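Local coordinates for protein pyruvate kinase (Cryptosporidium parvum, PDB 4DRS) that probably catalyses the last step of glycolysis, moving the phosphoryl group of phosphoenolpyruvate onto ADP to yield pyruvate and ATP, at residues A234-Q239 with I268-N273; K322-A327 with D354-V359; C151-L156 with C206-P211; N279-C284 with I314-V319; K68-A73 with S102-M107. All coordinates share one frame; numbering follows the deposited sequence.

Interaction 1: residues A234-Q239 with I268-N273; sequences ALSFVQ and ISKIEN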
# COMPACT_ATOMS: atom_id res chain seq x y z
N ALA A 234 32.25 -19.22 16.38
CA ALA A 234 31.78 -19.49 15.03
C ALA A 234 31.95 -20.97 14.78
O ALA A 234 33.06 -21.47 14.60
CB ALA A 234 32.54 -18.66 14.00
N LEU A 235 30.83 -21.69 14.80
CA LEU A 235 30.83 -23.14 14.72
C LEU A 235 30.83 -23.58 13.26
O LEU A 235 29.83 -23.38 12.55
CB LEU A 235 29.62 -23.67 15.48
CG LEU A 235 29.70 -24.96 16.29
CD1 LEU A 235 30.80 -24.89 17.34
CD2 LEU A 235 28.34 -25.24 16.93
N SER A 236 31.94 -24.15 12.80
CA SER A 236 32.09 -24.55 11.40
C SER A 236 31.26 -25.78 11.02
O SER A 236 31.16 -26.73 11.79
CB SER A 236 33.56 -24.80 11.05
OG SER A 236 34.32 -23.61 11.13
N PHE A 237 30.69 -25.74 9.82
CA PHE A 237 29.94 -26.87 9.22
C PHE A 237 28.79 -27.42 10.07
O PHE A 237 28.63 -28.63 10.17
CB PHE A 237 30.89 -28.01 8.82
CG PHE A 237 31.69 -27.74 7.58
CD1 PHE A 237 31.21 -28.11 6.32
CD2 PHE A 237 32.94 -27.12 7.67
CE1 PHE A 237 31.95 -27.85 5.18
CE2 PHE A 237 33.68 -26.86 6.53
CZ PHE A 237 33.19 -27.22 5.28
N VAL A 238 28.01 -26.54 10.69
CA VAL A 238 26.81 -26.96 11.41
C VAL A 238 25.81 -27.53 10.41
O VAL A 238 25.64 -26.99 9.32
CB VAL A 238 26.19 -25.79 12.21
CG1 VAL A 238 24.87 -26.20 12.85
CG2 VAL A 238 27.16 -25.33 13.28
N GLN A 239 25.17 -28.64 10.78
CA GLN A 239 24.29 -29.36 9.85
C GLN A 239 22.87 -29.58 10.38
O GLN A 239 21.96 -29.86 9.61
CB GLN A 239 24.92 -30.68 9.45
CG GLN A 239 26.20 -30.51 8.64
CD GLN A 239 26.85 -31.82 8.24
OE1 GLN A 239 27.66 -31.85 7.30
NE2 GLN A 239 26.53 -32.90 8.95
N ILE A 268 27.49 -18.81 16.94
CA ILE A 268 27.19 -18.39 15.59
C ILE A 268 27.42 -19.59 14.67
O ILE A 268 28.55 -20.04 14.51
CB ILE A 268 28.05 -17.17 15.19
CG1 ILE A 268 27.76 -16.01 16.15
CG2 ILE A 268 27.79 -16.77 13.74
CD1 ILE A 268 28.73 -14.86 16.03
N SER A 269 26.34 -20.13 14.12
CA SER A 269 26.44 -21.32 13.29
C SER A 269 26.75 -20.95 11.85
O SER A 269 26.12 -20.07 11.27
CB SER A 269 25.17 -22.15 13.38
OG SER A 269 25.00 -22.66 14.69
N LYS A 270 27.75 -21.63 11.29
CA LYS A 270 28.17 -21.41 9.92
C LYS A 270 27.50 -22.41 9.00
O LYS A 270 27.68 -23.63 9.13
CB LYS A 270 29.69 -21.54 9.80
CG LYS A 270 30.46 -20.44 10.52
CD LYS A 270 31.93 -20.80 10.71
CE LYS A 270 32.66 -20.91 9.38
NZ LYS A 270 34.05 -21.37 9.60
N ILE A 271 26.70 -21.89 8.07
CA ILE A 271 26.08 -22.70 7.04
C ILE A 271 27.06 -22.78 5.89
O ILE A 271 27.31 -21.79 5.20
CB ILE A 271 24.73 -22.09 6.60
CG1 ILE A 271 23.83 -21.79 7.81
CG2 ILE A 271 24.02 -23.01 5.59
CD1 ILE A 271 23.56 -22.97 8.73
N GLU A 272 27.64 -23.96 5.70
CA GLU A 272 28.75 -24.16 4.77
C GLU A 272 28.51 -25.32 3.81
O GLU A 272 29.39 -25.66 3.02
CB GLU A 272 30.04 -24.43 5.54
CG GLU A 272 30.56 -23.26 6.36
CD GLU A 272 31.92 -23.55 6.95
OE1 GLU A 272 32.94 -23.45 6.22
OE2 GLU A 272 31.98 -23.86 8.16
N ASN A 273 27.34 -25.95 3.90
CA ASN A 273 27.00 -27.06 3.01
C ASN A 273 25.50 -27.28 2.87
O ASN A 273 24.70 -26.61 3.53
CB ASN A 273 27.72 -28.35 3.43
CG ASN A 273 27.25 -28.89 4.78
OD1 ASN A 273 26.26 -28.45 5.35
ND2 ASN A 273 27.98 -29.88 5.28
O HOH W 1 27.02 -26.19 7.12

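Interaction 2: residues K322-A327 with D354-V359; sequences KPVVTA and DGSDCV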
# COMPACT_ATOMS: atom_id res chain seq x y z
N LYS A 322 17.72 -12.58 14.34
CA LYS A 322 19.03 -13.16 14.65
C LYS A 322 20.09 -12.50 13.77
O LYS A 322 19.90 -12.40 12.56
CB LYS A 322 19.03 -14.68 14.40
CG LYS A 322 18.11 -15.50 15.30
CD LYS A 322 18.70 -15.72 16.68
CE LYS A 322 17.73 -16.44 17.59
NZ LYS A 322 17.60 -17.88 17.23
N PRO A 323 21.21 -12.06 14.37
CA PRO A 323 22.27 -11.43 13.57
C PRO A 323 22.80 -12.39 12.51
O PRO A 323 22.96 -13.58 12.78
CB PRO A 323 23.37 -11.13 14.60
CG PRO A 323 22.72 -11.27 15.94
CD PRO A 323 21.58 -12.21 15.79
N VAL A 324 23.05 -11.88 11.31
CA VAL A 324 23.59 -12.69 10.22
C VAL A 324 24.87 -12.07 9.64
O VAL A 324 24.94 -10.87 9.38
CB VAL A 324 22.55 -12.96 9.10
CG1 VAL A 324 22.10 -11.66 8.43
CG2 VAL A 324 23.10 -13.94 8.07
N VAL A 325 25.87 -12.93 9.47
CA VAL A 325 27.18 -12.53 8.98
C VAL A 325 27.39 -13.05 7.56
O VAL A 325 27.30 -14.25 7.31
CB VAL A 325 28.30 -13.07 9.90
CG1 VAL A 325 29.68 -12.60 9.41
CG2 VAL A 325 28.07 -12.65 11.34
N THR A 326 27.65 -12.13 6.63
CA THR A 326 28.05 -12.48 5.27
C THR A 326 29.58 -12.51 5.16
O THR A 326 30.26 -11.55 5.50
CB THR A 326 27.46 -11.48 4.25
OG1 THR A 326 26.04 -11.65 4.20
CG2 THR A 326 28.04 -11.72 2.84
N ALA A 327 30.11 -13.63 4.68
CA ALA A 327 31.55 -13.88 4.71
C ALA A 327 31.96 -14.87 3.63
O ALA A 327 32.18 -16.05 3.93
CB ALA A 327 31.95 -14.41 6.07
N ASP A 354 20.78 -6.66 1.27
CA ASP A 354 20.02 -7.88 1.52
C ASP A 354 19.57 -7.97 2.98
O ASP A 354 18.62 -8.68 3.29
CB ASP A 354 20.83 -9.12 1.13
CG ASP A 354 21.02 -9.25 -0.39
OD1 ASP A 354 20.39 -8.49 -1.16
OD2 ASP A 354 21.82 -10.11 -0.81
N GLY A 355 20.27 -7.25 3.86
CA GLY A 355 19.89 -7.18 5.27
C GLY A 355 20.93 -7.74 6.23
O GLY A 355 20.64 -7.98 7.40
N SER A 356 22.15 -7.93 5.74
CA SER A 356 23.24 -8.47 6.54
C SER A 356 23.63 -7.56 7.72
O SER A 356 23.75 -6.34 7.57
CB SER A 356 24.45 -8.73 5.65
OG SER A 356 25.35 -9.61 6.28
N ASP A 357 23.83 -8.17 8.89
CA ASP A 357 24.26 -7.44 10.09
C ASP A 357 25.76 -7.13 10.09
O ASP A 357 26.16 -6.04 10.49
CB ASP A 357 23.88 -8.21 11.36
CG ASP A 357 22.42 -8.04 11.73
OD1 ASP A 357 21.56 -8.69 11.11
OD2 ASP A 357 22.13 -7.24 12.65
N CYS A 358 26.57 -8.11 9.68
CA CYS A 358 28.02 -7.94 9.60
C CYS A 358 28.54 -8.45 8.28
O CYS A 358 27.96 -9.34 7.66
CB CYS A 358 28.75 -8.71 10.69
SG CYS A 358 27.97 -8.72 12.30
N VAL A 359 29.68 -7.89 7.88
CA VAL A 359 30.46 -8.42 6.78
C VAL A 359 31.81 -8.85 7.34
O VAL A 359 32.31 -8.25 8.30
CB VAL A 359 30.62 -7.40 5.63
CG1 VAL A 359 29.27 -7.17 4.95
CG2 VAL A 359 31.18 -6.07 6.13
O HOH W 2 19.37 -10.40 10.85

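Interaction 3: residues C151-L156 with C206-P211; sequences CSYSLL and CKVHLP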
# COMPACT_ATOMS: atom_id res chain seq x y z
N CYS A 151 47.64 -37.28 4.66
CA CYS A 151 46.23 -36.95 4.87
C CYS A 151 45.88 -37.03 6.36
O CYS A 151 46.31 -37.95 7.06
CB CYS A 151 45.35 -37.90 4.06
SG CYS A 151 43.57 -37.61 4.16
N SER A 152 45.09 -36.07 6.83
CA SER A 152 44.70 -36.00 8.24
C SER A 152 43.55 -36.95 8.58
O SER A 152 43.34 -37.29 9.75
CB SER A 152 44.31 -34.57 8.61
OG SER A 152 43.26 -34.11 7.79
N TYR A 153 42.81 -37.38 7.56
CA TYR A 153 41.61 -38.20 7.73
C TYR A 153 41.96 -39.69 7.68
O TYR A 153 42.16 -40.25 6.60
CB TYR A 153 40.58 -37.79 6.66
CG TYR A 153 39.23 -38.47 6.72
CD1 TYR A 153 38.53 -38.59 7.92
CD2 TYR A 153 38.63 -38.96 5.56
CE1 TYR A 153 37.28 -39.20 7.96
CE2 TYR A 153 37.39 -39.57 5.59
CZ TYR A 153 36.72 -39.69 6.79
OH TYR A 153 35.49 -40.30 6.81
N SER A 154 42.05 -40.32 8.85
CA SER A 154 42.50 -41.72 8.94
C SER A 154 41.46 -42.72 8.42
O SER A 154 41.80 -43.87 8.12
CB SER A 154 42.91 -42.07 10.38
OG SER A 154 41.78 -42.19 11.23
N LEU A 155 40.21 -42.28 8.33
CA LEU A 155 39.12 -43.09 7.78
C LEU A 155 38.94 -42.90 6.27
O LEU A 155 37.92 -43.30 5.71
CB LEU A 155 37.81 -42.81 8.52
CG LEU A 155 37.54 -43.52 9.85
CD1 LEU A 155 36.38 -42.85 10.58
CD2 LEU A 155 37.25 -45.00 9.66
N LEU A 156 39.94 -42.31 5.62
CA LEU A 156 39.91 -42.09 4.17
C LEU A 156 39.71 -43.37 3.34
O LEU A 156 38.86 -43.38 2.44
CB LEU A 156 41.16 -41.33 3.68
CG LEU A 156 41.28 -41.05 2.18
CD1 LEU A 156 40.17 -40.13 1.69
CD2 LEU A 156 42.64 -40.45 1.85
N CYS A 206 30.67 -38.52 -1.13
CA CYS A 206 31.11 -39.42 -0.07
C CYS A 206 30.81 -38.84 1.31
O CYS A 206 30.95 -37.63 1.53
CB CYS A 206 32.61 -39.72 -0.20
SG CYS A 206 33.11 -40.50 -1.75
N LYS A 207 30.37 -39.70 2.22
CA LYS A 207 30.12 -39.31 3.60
C LYS A 207 31.44 -39.24 4.36
O LYS A 207 32.20 -40.21 4.40
CB LYS A 207 29.14 -40.29 4.28
CG LYS A 207 28.82 -40.01 5.75
CD LYS A 207 28.06 -38.70 5.95
CE LYS A 207 27.51 -38.58 7.37
NZ LYS A 207 28.57 -38.41 8.40
N VAL A 208 31.71 -38.07 4.94
CA VAL A 208 32.90 -37.86 5.76
C VAL A 208 32.56 -38.20 7.21
O VAL A 208 31.69 -37.58 7.81
CB VAL A 208 33.42 -36.41 5.65
CG1 VAL A 208 34.62 -36.19 6.56
CG2 VAL A 208 33.78 -36.07 4.21
N HIS A 209 33.26 -39.20 7.76
CA HIS A 209 32.97 -39.67 9.11
C HIS A 209 33.74 -38.91 10.16
O HIS A 209 34.56 -39.46 10.90
CB HIS A 209 33.19 -41.18 9.21
CG HIS A 209 32.34 -41.98 8.26
ND1 HIS A 209 31.03 -42.24 8.48
CD2 HIS A 209 32.65 -42.58 7.03
CE1 HIS A 209 30.54 -42.96 7.46
NE2 HIS A 209 31.53 -43.17 6.57
N LEU A 210 33.47 -37.60 10.24
CA LEU A 210 34.04 -36.74 11.27
C LEU A 210 32.93 -36.05 12.06
O LEU A 210 31.87 -35.75 11.50
CB LEU A 210 34.98 -35.70 10.65
CG LEU A 210 36.36 -36.15 10.12
CD1 LEU A 210 37.06 -34.99 9.42
CD2 LEU A 210 37.24 -36.72 11.23
N PRO A 211 33.15 -35.81 13.37
CA PRO A 211 32.15 -35.07 14.13
C PRO A 211 32.17 -33.58 13.79
O PRO A 211 33.20 -33.05 13.34
CB PRO A 211 32.59 -35.27 15.59
CG PRO A 211 33.89 -36.01 15.56
CD PRO A 211 34.37 -36.07 14.15

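Interaction 4: residues N279-C284 with I314-V319; sequences NFDSIC and ISKCNV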
# COMPACT_ATOMS: atom_id res chain seq x y z
N ASN A 279 18.55 -27.86 6.72
CA ASN A 279 18.14 -27.75 8.11
C ASN A 279 18.25 -26.33 8.69
O ASN A 279 18.22 -26.16 9.92
CB ASN A 279 18.93 -28.73 8.98
CG ASN A 279 18.58 -30.17 8.67
OD1 ASN A 279 17.44 -30.59 8.83
ND2 ASN A 279 19.57 -30.94 8.23
N PHE A 280 18.32 -25.33 7.81
CA PHE A 280 18.55 -23.95 8.23
C PHE A 280 17.65 -23.49 9.36
O PHE A 280 18.13 -22.99 10.37
CB PHE A 280 18.46 -22.98 7.05
CG PHE A 280 18.65 -21.54 7.45
CD1 PHE A 280 19.93 -21.04 7.70
CD2 PHE A 280 17.56 -20.71 7.64
CE1 PHE A 280 20.10 -19.73 8.10
CE2 PHE A 280 17.73 -19.40 8.05
CZ PHE A 280 19.00 -18.90 8.27
N ASP A 281 16.34 -23.66 9.19
CA ASP A 281 15.35 -23.17 10.16
C ASP A 281 15.64 -23.64 11.58
O ASP A 281 15.62 -22.85 12.51
CB ASP A 281 13.93 -23.57 9.73
CG ASP A 281 13.46 -22.82 8.50
OD1 ASP A 281 13.73 -21.60 8.38
OD2 ASP A 281 12.81 -23.45 7.64
N SER A 282 15.91 -24.93 11.71
CA SER A 282 16.26 -25.55 12.98
C SER A 282 17.55 -24.93 13.55
O SER A 282 17.60 -24.54 14.72
CB SER A 282 16.41 -27.06 12.78
OG SER A 282 17.02 -27.69 13.89
N ILE A 283 18.57 -24.82 12.71
CA ILE A 283 19.86 -24.27 13.10
C ILE A 283 19.73 -22.80 13.54
O ILE A 283 20.19 -22.42 14.62
CB ILE A 283 20.90 -24.42 11.97
CG1 ILE A 283 21.12 -25.90 11.65
CG2 ILE A 283 22.21 -23.74 12.36
CD1 ILE A 283 21.74 -26.17 10.30
N CYS A 284 19.07 -22.00 12.70
CA CYS A 284 18.82 -20.59 12.98
C CYS A 284 18.05 -20.39 14.28
O CYS A 284 18.38 -19.52 15.08
CB CYS A 284 18.07 -19.95 11.82
SG CYS A 284 17.65 -18.20 12.05
N ILE A 314 19.58 -14.73 4.70
CA ILE A 314 19.65 -13.38 5.28
C ILE A 314 18.26 -12.87 5.67
O ILE A 314 18.07 -12.40 6.79
CB ILE A 314 20.39 -12.39 4.35
CG1 ILE A 314 21.88 -12.76 4.25
CG2 ILE A 314 20.24 -10.96 4.86
CD1 ILE A 314 22.66 -11.96 3.23
N SER A 315 17.30 -12.98 4.75
CA SER A 315 15.92 -12.55 5.02
C SER A 315 15.31 -13.26 6.22
O SER A 315 14.68 -12.63 7.07
CB SER A 315 15.03 -12.78 3.80
OG SER A 315 15.32 -11.85 2.78
N LYS A 316 15.50 -14.58 6.28
CA LYS A 316 15.01 -15.38 7.40
C LYS A 316 15.63 -14.96 8.74
O LYS A 316 14.93 -14.93 9.76
CB LYS A 316 15.24 -16.87 7.14
CG LYS A 316 14.34 -17.44 6.07
CD LYS A 316 14.58 -18.93 5.88
CE LYS A 316 13.39 -19.59 5.21
NZ LYS A 316 13.36 -21.05 5.51
N CYS A 317 16.92 -14.63 8.74
CA CYS A 317 17.58 -14.11 9.95
C CYS A 317 17.04 -12.75 10.35
O CYS A 317 16.89 -12.47 11.55
CB CYS A 317 19.09 -14.04 9.76
SG CYS A 317 19.89 -15.66 9.66
N ASN A 318 16.74 -11.90 9.36
CA ASN A 318 16.14 -10.60 9.62
C ASN A 318 14.77 -10.72 10.30
O ASN A 318 14.49 -10.03 11.28
CB ASN A 318 16.00 -9.78 8.32
CG ASN A 318 17.33 -9.32 7.75
OD1 ASN A 318 17.37 -8.72 6.68
ND2 ASN A 318 18.43 -9.57 8.46
N VAL A 319 13.93 -11.63 9.78
CA VAL A 319 12.60 -11.88 10.33
C VAL A 319 12.67 -12.48 11.74
O VAL A 319 11.88 -12.12 12.62
CB VAL A 319 11.77 -12.81 9.40
CG1 VAL A 319 10.49 -13.29 10.08
CG2 VAL A 319 11.43 -12.10 8.09

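Interaction 5: residues K68-A73 with S102-M107; sequences KGMSVA and STVGIM. With SO4 (sulfate ion), chain D.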
# COMPACT_ATOMS: atom_id res chain seq x y z
N LYS A 68 40.13 1.69 11.10
CA LYS A 68 39.53 1.51 9.78
C LYS A 68 38.10 0.98 9.87
O LYS A 68 37.33 1.10 8.91
CB LYS A 68 40.39 0.57 8.92
CG LYS A 68 41.87 0.92 8.81
CD LYS A 68 42.13 2.19 8.03
CE LYS A 68 43.61 2.54 8.03
NZ LYS A 68 43.86 3.90 7.46
N GLY A 69 37.74 0.40 11.01
CA GLY A 69 36.35 -0.02 11.24
C GLY A 69 36.08 -1.41 11.80
O GLY A 69 34.93 -1.84 11.83
N MET A 70 37.12 -2.11 12.26
CA MET A 70 36.94 -3.46 12.81
C MET A 70 36.07 -3.45 14.07
O MET A 70 36.38 -2.75 15.03
CB MET A 70 38.28 -4.16 13.09
CG MET A 70 38.15 -5.55 13.70
SD MET A 70 39.71 -6.37 14.08
CE MET A 70 40.38 -5.30 15.35
N SER A 71 34.99 -4.22 14.04
CA SER A 71 34.12 -4.39 15.21
C SER A 71 34.51 -5.64 15.99
O SER A 71 34.51 -5.64 17.22
CB SER A 71 32.65 -4.53 14.78
OG SER A 71 32.23 -3.45 13.98
N VAL A 72 34.82 -6.70 15.25
CA VAL A 72 35.12 -8.01 15.82
C VAL A 72 36.40 -8.57 15.19
O VAL A 72 36.58 -8.51 13.97
CB VAL A 72 33.96 -9.01 15.58
CG1 VAL A 72 34.31 -10.40 16.08
CG2 VAL A 72 32.67 -8.52 16.22
N ALA A 73 37.28 -9.10 16.03
CA ALA A 73 38.46 -9.82 15.56
C ALA A 73 38.21 -11.33 15.59
O ALA A 73 37.73 -11.87 16.60
CB ALA A 73 39.68 -9.47 16.40
N SER A 102 36.35 2.61 21.80
CA SER A 102 35.93 1.51 20.95
C SER A 102 35.72 0.25 21.77
O SER A 102 36.34 0.08 22.82
CB SER A 102 36.95 1.25 19.83
OG SER A 102 36.83 2.22 18.80
N THR A 103 34.84 -0.61 21.28
CA THR A 103 34.62 -1.93 21.87
C THR A 103 34.93 -2.95 20.78
O THR A 103 34.42 -2.84 19.66
CB THR A 103 33.17 -2.09 22.38
OG1 THR A 103 32.84 -1.00 23.26
CG2 THR A 103 33.00 -3.39 23.13
N VAL A 104 35.77 -3.92 21.10
CA VAL A 104 36.14 -4.97 20.15
C VAL A 104 35.70 -6.33 20.68
O VAL A 104 36.08 -6.72 21.79
CB VAL A 104 37.66 -4.98 19.85
CG1 VAL A 104 38.02 -6.07 18.85
CG2 VAL A 104 38.12 -3.62 19.34
N GLY A 105 34.89 -7.05 19.90
CA GLY A 105 34.52 -8.42 20.24
C GLY A 105 35.55 -9.38 19.69
O GLY A 105 36.23 -9.08 18.69
N ILE A 106 35.69 -10.54 20.33
CA ILE A 106 36.63 -11.57 19.87
C ILE A 106 35.90 -12.88 19.57
O ILE A 106 35.15 -13.38 20.40
CB ILE A 106 37.80 -11.78 20.85
CG1 ILE A 106 38.45 -10.43 21.19
CG2 ILE A 106 38.85 -12.71 20.24
CD1 ILE A 106 39.48 -10.49 22.30
N MET A 107 36.15 -13.41 18.37
CA MET A 107 35.48 -14.58 17.83
C MET A 107 36.46 -15.73 17.60
O MET A 107 37.50 -15.56 16.95
CB MET A 107 34.77 -14.22 16.51
CG MET A 107 34.27 -15.41 15.69
SD MET A 107 33.55 -14.93 14.09
CE MET A 107 31.95 -14.31 14.58
S SO4 D . 31.70 1.20 19.48
O1 SO4 D . 31.88 2.40 20.33
O2 SO4 D . 31.09 1.59 18.18
O3 SO4 D . 33.03 0.60 19.23
O4 SO4 D . 30.82 0.24 20.18

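Interaction 1: residues A234-Q239 with I268-N273
Ile268 starts the pairing: its O takes the N-H of Leu235, N to O 2.8 Å. At Ser269 the CB and OG pack against the isopropyl group of Val238, with CG2 3.7 Å from Ser269 OG; the hydroxyl itself is bonded to Ser287. Lys270 is gripped at both ends. Its N donates to Leu235 O, and its chain runs past that carbonyl, then bends about CG-CD (chi3 65°) to put NZ 2.7 Å from Ser236 OG. NZ also forms salt bridges with Asp109 and, at 3.5 Å, with Glu272 OE2. Strands 232-235 and 266-271 are neighbours in the TIM barrel, joined through helix 241-252 as a beta-alpha-beta unit, and the lysine side chain sits close to Arg74, which is seen to bind ADP in this protein. Glu272 follows: OE2 accepts Phe237 N at 2.8 Å from the anti side, the donor 33° out of the carboxylate plane, while CB makes a CH-pi contact over the Phe237 ring, 4.0 Å from the centroid. Its own N donates to a water 2.7 Å away. Asn273, the N-cap of the next helix, sets ND2 at the Phe237 ring edge and donates to a lone pair of Gln239 OE1 at 2.8 Å.

Interaction 2: residues K322-A327 with D354-V359
Val325 and Cys358 sit abreast on one face of a parallel sheet, Thr326 and Val359 on the other, where strands 324-327 and 358-361 run side by side as the seventh and eighth strands of the TIM barrel. Helix 342-354 carries the chain across between them, a beta-alpha-beta crossover, and ends at Gly355 in a Schellman motif. On the first face the CG2 branch of Val325 lies against Cys358, 4.1 Å from CB and 4.0 Å from SG. On the other, Thr326 points OG1 at Ser356 and donates to its OG at 3.0 Å. Ser356 holds that OG beside its own carbonyl carbon (chi1 -162°), which lets it hand its proton on to Cys358 O. The same carbonyl receives Thr326 N, and the two donors arrive from opposite faces of its plane, Ser356 OG lying 40° out of it. The other shared acceptor, on the first strand, is Val324 O, which takes both Asp357 N, at 3.0 Å, and Cys358 N. Beside it, Val324 directs CG1 at Ser356 CA, 3.9 Å away. Asp357 points toward the first strand and brings its carboxylate up to Pro323, OD1 3.8 Å from Pro323 CA. OD1 also forms a salt bridge with Arg445 of the alpha/beta domain, while OD2 accepts Arg467 N. A water closes this end of the contact, donating to Lys322 O at 2.7 Å and to Asp357 OD1 at 2.8 Å.

Interaction 3: residues C151-L156 with C206-P211
Tyr153 reaches across with its phenol oxygen, and the polar part of the contact is one bond: His209 N donates to Tyr153 OH at 2.7 Å with the N-H pointing almost straight at it (162°). The oxygen is also hydrogen-bonded to Ser159 OG, giving it two partners. It lies near the plane of the imidazole of His209, at the ring's edge, 3.6 Å from CD2. The tyrosine gets there because CG stands anti to the backbone N (chi1 -176°), which carries the ring out toward residues 206-211.

Both loops belong to the small beta domain that pyruvate kinases insert between the third and fourth barrel strands; in this family it acts as a mobile lid over the active site. Residues 151-156 follow strand 148-150, while 206-211 run back toward the barrel helix 215-226. Ser152 is tied to the backbone of Arg116, which is seen to bind ADP.

Apolar contacts flank the ring. One face carries Val208 CG1, 4.1 Å from Tyr153 CZ and offset toward the rim. Leu210 slides past in the opposite direction, with CG 3.8 Å from Tyr153 CE1. Further out, Leu155 CD1 meets His209 CB at 3.9 Å, the two side chains crossing at about a right angle.

Backbone lies over the other face of the tyrosine, where the peptide between Leu155 and Leu156 sits toward the rim. Both partners sit in backbone turns: a type I beta turn spans Tyr153 to Leu156, and His209 is the centre of an inverse gamma turn.

Interaction 4: residues N279-C284 with I314-V319
Lys316 and Asp281 make the charged part of this contact, a salt bridge with NZ 2.9 Å from OD1 on the syn side of the carboxylate and a weaker bond to OD2 at 3.3 Å. To get there the lysine stretches out beyond CG and runs alongside Phe280, the two side chains passing in opposite directions, with Lys316 CB 3.7 Å from Phe280 CE2. The other first-shell partner is sulfur. Cys317 SG comes to the edge of the Phe280 ring, in its plane, 3.6 Å from CZ and 86° off the ring normal seen from the centroid. It also meets Cys284 SG at 4.1 Å, a van der Waals contact between two cysteines too far apart for a disulfide.

These residues come from two helices of the outer layer of the TIM barrel, 280-286 and 306-320, which follow the fifth and sixth strands. The axes of the short segments pass 11.2 Å apart and cross at -41°, a separation bridged by Phe280, Lys316 and the cysteine sulfurs.

One shell out, Phe280 is set by its trans first torsion (chi1 178°) and by Cys284 CB, one turn later on its own helix, lying 3.7 Å above one ring face. Barrel strands back the group from inside: Ile271 and Ile290 touch Phe280, while Ile290 and Val324 touch Cys317. Cys284 O accepts a bond from Lys322 NZ, just ahead of strand 324-327. Cys26 of the second subunit also packs against Lys316.

Interaction 5: residues K68-A73 with S102-M107
Three backbone bonds join Ser71 and Ala73 to Gly105 and Met107: Gly105 N to Ser71 O (3.1 Å), Ala73 N to Gly105 O (2.9 Å) and Met107 N to Ala73 O (2.8 Å). They make a parallel pair in which Val72 lies beside Gly105 and Ala73 beside Ile106. Strands 72-76 and 105-109 are the second and third of the TIM barrel, linked through helix 82-97 as a beta-alpha-beta unit.

Apolar contacts are few. Val72 carries CG1 on the side of its carbonyl carbon (chi1 176°), where it meets Met107 CB at 3.9 Å, the two side chains crossing at a slant. Met70, extended as far as SD, brings its CE to 4.3 Å from Val104 CG1.

Polar side chains look elsewhere: Ser71 OG is bonded to Gln47 and to Ile48 N of the first strand, and Thr103 OG1 to Thr471.

Near the start of residues 102-107 a sulfate ion, probably from the crystallisation liquor, accepts the N-H of Thr103, N to O3 3.0 Å. Lys464 NZ, Lys470 NZ and Thr471 N of the alpha/beta domain hold it too. Two lysines and two backbone N-H groups around one ion imply a site suited to an anion where barrel and alpha/beta domain meet.

From the N terminus, interaction 5 closes first, bringing barrel strands two and three together round helix 82-97. Interaction 3 comes next and joins two loops of the inserted beta domain, its centre about 31 Å from that of interaction 2. The chain then re-enters the barrel: interaction 1 pairs strands four and five, interaction 4 couples two outer helices, and interaction 2 pairs strands seven and eight. All five closures follow in series, with none nested or crossing. Met107 of interaction 5 packs on Ala234 and Ile268 of interaction 1, Ile283 of interaction 4 on Val238 and Ser269, and Ile314 on Thr326 of interaction 2.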